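Probable transcriptional regulatory protein, Rv1404 (Mycobacterium tuberculosis, PDB 2NYX) probably binds DNA as a transcription factor of the MarR family, built around a winged helix-turn-helix domain and assembled as a dimer. Local coordinates at residues R49-L54 against E87-L92; H57-L62 against L102-K107. One frame throughout, in Å; residues are numbered along the deposited sequence.

Contact 1: R49-L54 against E87-L92; sequences RTLVIL and ELIDRL
Ile89 is the knob of this contact: its CD1 methyl enters a hollow on helix 45-57 whose walls are Thr50, Leu51 and Leu54. These three residues sit at positions i, i+1 and i+4, so the hollow lies on the one flank of the helix that faces strand 89-92. Leu54 forms the tightest wall, with its CD1 3.7 Å from Ile89 CD1 and 3.9 Å from Ile89 CG1, the two side chains crossing at about a right angle. From the previous turn of the helix, the CG2 methyl of Thr50 meets Ile89 CD1 at 4.0 Å, also roughly at right angles. Thr50 CG2 lies anti to its backbone N, while OG1 turns back to bond the carbonyl of Pro46, so the threonine offers the strand a methyl and spends its hydroxyl on its own helix. Leu51 completes the hollow with CD2, 4.0 Å from Ile89 CD1 and slanting across the isoleucine. With CG anti to the carbonyl carbon (chi1 -58°) and chi2 extended, CD2 is brought up to Ile89. The same methyl also lies 4.2 Å from Leu88 CB, so Leu51 fits between Ile89 of the strand and Leu88 of the turn before it. No hydrogen bond spans the contact, and all five touching side chains are buried, so the fit is purely one of apolar shape. The axes of helix segment 49-54 and strand 89-92 approach to 11.4 Å, at 55° to each other. Around the knob, Leu83 and Val84 of helix 73-85 touch Ile89, and Leu105 touches Leu51 and Leu54. Two residues before Ile89, Glu87, with positive phi, closes helix 73-85 in a Schellman motif. Packing of helix 45-57 against the first wing strand is characteristic of the winged helix-turn-helix domain of MarR proteins.

Contact 2: H57-L62 against L102-K107; sequences HGPINL and LAALTK
Ile60 and Ala103 form an antiparallel hydrogen-bonded pair, joined twice through their backbones. Ala103 N reaches Ile60 O at 2.8 Å and nearly straight (173°); the return bond, Ile60 N to Ala103 O, is longer at 3.3 Å and more bent. Ala103 O also receives a CA-H...O contact from Pro59 CA at 3.2 Å. Beside this pair, the Pro59 ring lies against the neighbouring strand: its CG is 3.9 Å from Ala104 CB, and its CB is 4.1 Å from Leu102 CD2. The other branch of Leu102, CD1, lies 3.9 Å from Asn61 CB, so the leucine fork reaches from Pro59 to Asn61. This short, weakly bonded strand is the one that, in winged-helix folds, lies beside the two-stranded wing, and here it adds an outer strand to the hairpin of 89-92 and 102-105. Farther out, Gly58, with positive phi, turns the chain out of helix 45-57 into the strand. Asn61, its CG between backbone N and carbonyl carbon (chi1 73°), sits at the N-cap of helix 62-69, its side chain capping a backbone N there; OD1 also bonds Thr64 OG1, and ND2 bonds Glu100 OE2. Ile60 packs on Leu54, Leu65 and Leu68.

Overall arrangement
From the N terminus, helix 45-57 supplies the first half of contact 1 and runs directly into 57-62, the first half of contact 2. Helices 62-69 and 73-85 follow before segment 87-92, with strand 89-92, closes contact 1 after 32 intervening residues. The chain then turns through the wing, and strand 102-105 closes contact 2 across 39 residues. The two loops therefore cross rather than nest, both enclosing the same helix pair. Their centres lie about 5 Å apart, and strands 89-92 and 102-105 pair directly, so helix 45-57, the edge strand and the hairpin form one unit leading into helix 107-128.

Contact 1: R49-L54 against E87-L92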
loop_
_atom_site.group_PDB
_atom_site.type_symbol
_atom_site.label_atom_id
_atom_site.label_comp_id
_atom_site.label_asym_id
_atom_site.label_seq_id
_atom_site.Cartn_x
_atom_site.Cartn_y
_atom_site.Cartn_z
ATOM N N ARG B 49 -5.109 0.060 -6.899
ATOM C CA ARG B 49 -5.527 1.446 -6.716
ATOM C C ARG B 49 -6.365 1.953 -7.909
ATOM O O ARG B 49 -7.407 2.588 -7.722
ATOM C CB ARG B 49 -4.309 2.344 -6.439
ATOM C CG ARG B 49 -4.638 3.810 -6.202
ATOM C CD ARG B 49 -5.602 3.981 -5.033
ATOM N NE ARG B 49 -6.192 5.314 -4.970
ATOM C CZ ARG B 49 -7.067 5.696 -4.042
ATOM N NH1 ARG B 49 -7.439 4.855 -3.089
ATOM N NH2 ARG B 49 -7.566 6.919 -4.053
ATOM N N THR B 50 -5.913 1.651 -9.125
ATOM C CA THR B 50 -6.673 1.920 -10.355
ATOM C C THR B 50 -8.117 1.447 -10.227
ATOM O O THR B 50 -9.051 2.161 -10.595
ATOM C CB THR B 50 -6.021 1.227 -11.575
ATOM O OG1 THR B 50 -4.694 1.715 -11.733
ATOM C CG2 THR B 50 -6.784 1.496 -12.854
ATOM N N LEU B 51 -8.299 0.239 -9.707
ATOM C CA LEU B 51 -9.643 -0.324 -9.574
ATOM C C LEU B 51 -10.487 0.457 -8.570
ATOM O O LEU B 51 -11.654 0.705 -8.816
ATOM C CB LEU B 51 -9.595 -1.810 -9.205
ATOM C CG LEU B 51 -8.855 -2.784 -10.123
ATOM C CD1 LEU B 51 -9.003 -4.178 -9.596
ATOM C CD2 LEU B 51 -9.377 -2.700 -11.526
ATOM N N VAL B 52 -9.882 0.864 -7.458
ATOM C CA VAL B 52 -10.589 1.607 -6.427
ATOM C C VAL B 52 -10.982 2.983 -6.930
ATOM O O VAL B 52 -12.103 3.443 -6.690
ATOM C CB VAL B 52 -9.763 1.723 -5.121
ATOM C CG1 VAL B 52 -10.473 2.623 -4.109
ATOM C CG2 VAL B 52 -9.522 0.336 -4.539
ATOM N N ILE B 53 -10.067 3.634 -7.639
ATOM C CA ILE B 53 -10.374 4.925 -8.251
ATOM C C ILE B 53 -11.571 4.776 -9.191
ATOM O O ILE B 53 -12.470 5.626 -9.205
ATOM C CB ILE B 53 -9.146 5.534 -8.957
ATOM C CG1 ILE B 53 -7.984 5.655 -7.967
ATOM C CG2 ILE B 53 -9.469 6.909 -9.514
ATOM C CD1 ILE B 53 -6.767 6.383 -8.505
ATOM N N LEU B 54 -11.614 3.671 -9.932
ATOM C CA LEU B 54 -12.714 3.452 -10.871
ATOM C C LEU B 54 -14.072 3.198 -10.197
ATOM O O LEU B 54 -15.107 3.644 -10.714
ATOM C CB LEU B 54 -12.367 2.407 -11.945
ATOM C CG LEU B 54 -11.369 2.899 -13.003
ATOM C CD1 LEU B 54 -10.998 1.795 -13.975
ATOM C CD2 LEU B 54 -11.905 4.108 -13.767
ATOM N N GLU B 87 -9.696 -8.895 -17.789
ATOM C CA GLU B 87 -11.161 -8.723 -17.666
ATOM C C GLU B 87 -11.622 -7.953 -16.433
ATOM O O GLU B 87 -12.740 -8.143 -15.975
ATOM C CB GLU B 87 -11.913 -10.063 -17.729
ATOM C CG GLU B 87 -12.110 -10.647 -19.110
ATOM C CD GLU B 87 -10.991 -11.595 -19.497
ATOM O OE1 GLU B 87 -11.276 -12.794 -19.751
ATOM O OE2 GLU B 87 -9.825 -11.142 -19.536
ATOM N N LEU B 88 -10.777 -7.082 -15.905
ATOM C CA LEU B 88 -11.149 -6.272 -14.745
ATOM C C LEU B 88 -11.616 -4.866 -15.149
ATOM O O LEU B 88 -12.269 -4.168 -14.368
ATOM C CB LEU B 88 -9.994 -6.227 -13.731
ATOM C CG LEU B 88 -9.493 -7.598 -13.240
ATOM C CD1 LEU B 88 -8.082 -7.525 -12.697
ATOM C CD2 LEU B 88 -10.406 -8.184 -12.206
ATOM N N ILE B 89 -11.293 -4.476 -16.382
ATOM C CA ILE B 89 -11.633 -3.154 -16.930
ATOM C C ILE B 89 -12.131 -3.253 -18.379
ATOM O O ILE B 89 -11.566 -3.983 -19.194
ATOM C CB ILE B 89 -10.428 -2.175 -16.824
ATOM C CG1 ILE B 89 -10.180 -1.803 -15.364
ATOM C CG2 ILE B 89 -10.649 -0.914 -17.643
ATOM C CD1 ILE B 89 -8.933 -0.990 -15.134
ATOM N N ASP B 90 -13.212 -2.527 -18.666
ATOM C CA ASP B 90 -13.714 -2.315 -20.015
ATOM C C ASP B 90 -13.346 -0.918 -20.514
ATOM O O ASP B 90 -13.308 0.037 -19.735
ATOM C CB ASP B 90 -15.231 -2.440 -20.026
ATOM C CG ASP B 90 -15.715 -3.862 -20.290
ATOM O OD1 ASP B 90 -15.003 -4.644 -20.973
ATOM O OD2 ASP B 90 -16.839 -4.190 -19.835
ATOM N N ARG B 91 -13.068 -0.794 -21.809
ATOM C CA ARG B 91 -12.928 0.524 -22.431
ATOM C C ARG B 91 -14.272 0.951 -23.038
ATOM O O ARG B 91 -14.879 0.195 -23.788
ATOM C CB ARG B 91 -11.822 0.518 -23.492
ATOM C CG ARG B 91 -10.505 -0.128 -23.058
ATOM C CD ARG B 91 -9.772 0.665 -21.960
ATOM N NE ARG B 91 -8.820 1.624 -22.528
ATOM C CZ ARG B 91 -8.940 2.945 -22.436
ATOM N NH1 ARG B 91 -9.963 3.480 -21.779
ATOM N NH2 ARG B 91 -8.035 3.735 -22.995
ATOM N N LEU B 92 -14.738 2.148 -22.703
ATOM C CA LEU B 92 -16.045 2.617 -23.160
ATOM C C LEU B 92 -15.946 3.883 -24.018
ATOM O O LEU B 92 -15.038 4.682 -23.818
ATOM C CB LEU B 92 -16.968 2.906 -21.969
ATOM C CG LEU B 92 -17.078 1.972 -20.765
ATOM C CD1 LEU B 92 -17.880 2.676 -19.691
ATOM C CD2 LEU B 92 -17.702 0.638 -21.113
#

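Contact 2: H57-L62 against L102-K107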
loop_
_atom_site.group_PDB
_atom_site.type_symbol
_atom_site.label_atom_id
_atom_site.label_comp_id
_atom_site.label_asym_id
_atom_site.label_seq_id
_atom_site.Cartn_x
_atom_site.Cartn_y
_atom_site.Cartn_z
ATOM N N HIS B 57 -14.823 6.880 -8.894
ATOM C CA HIS B 57 -15.011 7.988 -9.842
ATOM C C HIS B 57 -15.911 7.683 -11.034
ATOM O O HIS B 57 -16.363 8.599 -11.724
ATOM C CB HIS B 57 -13.675 8.587 -10.277
ATOM C CG HIS B 57 -12.941 9.243 -9.155
ATOM N ND1 HIS B 57 -13.021 10.593 -8.906
ATOM C CD2 HIS B 57 -12.157 8.726 -8.182
ATOM C CE1 HIS B 57 -12.298 10.884 -7.840
ATOM N NE2 HIS B 57 -11.763 9.767 -7.383
ATOM N N GLY B 58 -16.199 6.404 -11.241
ATOM C CA GLY B 58 -17.008 5.982 -12.364
ATOM C C GLY B 58 -16.095 5.851 -13.554
ATOM O O GLY B 58 -14.883 5.719 -13.377
ATOM N N PRO B 59 -16.666 5.849 -14.773
ATOM C CA PRO B 59 -15.841 5.869 -15.968
ATOM C C PRO B 59 -15.157 7.216 -16.135
ATOM O O PRO B 59 -15.804 8.257 -16.018
ATOM C CB PRO B 59 -16.848 5.609 -17.099
ATOM C CG PRO B 59 -18.037 5.028 -16.411
ATOM C CD PRO B 59 -18.088 5.764 -15.119
ATOM N N ILE B 60 -13.846 7.166 -16.362
ATOM C CA ILE B 60 -13.001 8.336 -16.606
ATOM C C ILE B 60 -11.944 7.994 -17.646
ATOM O O ILE B 60 -11.633 6.816 -17.863
ATOM C CB ILE B 60 -12.265 8.815 -15.348
ATOM C CG1 ILE B 60 -11.499 7.657 -14.689
ATOM C CG2 ILE B 60 -13.210 9.517 -14.407
ATOM C CD1 ILE B 60 -10.583 8.073 -13.541
ATOM N N ASN B 61 -11.390 9.027 -18.279
ATOM C CA ASN B 61 -10.385 8.838 -19.310
ATOM C C ASN B 61 -9.000 8.634 -18.706
ATOM O O ASN B 61 -8.823 8.785 -17.500
ATOM C CB ASN B 61 -10.423 9.988 -20.332
ATOM C CG ASN B 61 -9.873 11.293 -19.793
ATOM O OD1 ASN B 61 -9.546 11.424 -18.612
ATOM N ND2 ASN B 61 -9.752 12.267 -20.675
ATOM N N LEU B 62 -8.031 8.268 -19.540
ATOM C CA LEU B 62 -6.671 8.005 -19.079
ATOM C C LEU B 62 -5.980 9.187 -18.400
ATOM O O LEU B 62 -5.298 8.995 -17.399
ATOM C CB LEU B 62 -5.805 7.454 -20.214
ATOM C CG LEU B 62 -5.569 5.937 -20.268
ATOM C CD1 LEU B 62 -6.816 5.103 -19.858
ATOM C CD2 LEU B 62 -5.061 5.528 -21.669
ATOM N N LEU B 102 -12.953 5.889 -22.576
ATOM C CA LEU B 102 -13.067 5.898 -21.123
ATOM C C LEU B 102 -12.721 4.531 -20.543
ATOM O O LEU B 102 -12.862 3.524 -21.212
ATOM C CB LEU B 102 -14.480 6.315 -20.709
ATOM C CG LEU B 102 -14.729 7.758 -20.269
ATOM C CD1 LEU B 102 -13.993 8.763 -21.122
ATOM C CD2 LEU B 102 -16.218 8.056 -20.265
ATOM N N ALA B 103 -12.248 4.509 -19.304
ATOM C CA ALA B 103 -11.992 3.259 -18.581
ATOM C C ALA B 103 -13.032 3.051 -17.482
ATOM O O ALA B 103 -13.359 3.974 -16.744
ATOM C CB ALA B 103 -10.592 3.273 -17.980
ATOM N N ALA B 104 -13.539 1.835 -17.359
ATOM C CA ALA B 104 -14.538 1.537 -16.335
ATOM C C ALA B 104 -14.413 0.117 -15.820
ATOM O O ALA B 104 -13.851 -0.749 -16.491
ATOM C CB ALA B 104 -15.960 1.791 -16.855
ATOM N N LEU B 105 -14.943 -0.112 -14.623
ATOM C CA LEU B 105 -14.903 -1.432 -14.019
ATOM C C LEU B 105 -15.841 -2.425 -14.678
ATOM O O LEU B 105 -16.925 -2.097 -15.145
ATOM C CB LEU B 105 -15.213 -1.374 -12.523
ATOM C CG LEU B 105 -14.107 -0.920 -11.572
ATOM C CD1 LEU B 105 -14.633 -0.887 -10.153
ATOM C CD2 LEU B 105 -12.873 -1.825 -11.678
ATOM N N THR B 106 -15.374 -3.656 -14.678
ATOM C CA THR B 106 -16.106 -4.824 -15.065
ATOM C C THR B 106 -16.723 -5.434 -13.801
ATOM O O THR B 106 -16.311 -5.105 -12.692
ATOM C CB THR B 106 -15.102 -5.754 -15.736
ATOM O OG1 THR B 106 -15.403 -5.846 -17.133
ATOM C CG2 THR B 106 -15.101 -7.106 -15.123
ATOM N N LYS B 107 -17.720 -6.300 -13.954
ATOM C CA LYS B 107 -18.347 -6.955 -12.795
ATOM C C LYS B 107 -17.297 -7.626 -11.899
ATOM O O LYS B 107 -17.293 -7.448 -10.682
ATOM C CB LYS B 107 -19.387 -7.985 -13.238
ATOM C CG LYS B 107 -20.607 -8.101 -12.314
ATOM C CD LYS B 107 -20.246 -8.240 -10.819
ATOM C CE LYS B 107 -21.322 -7.627 -9.895
ATOM N NZ LYS B 107 -21.501 -6.135 -10.030
#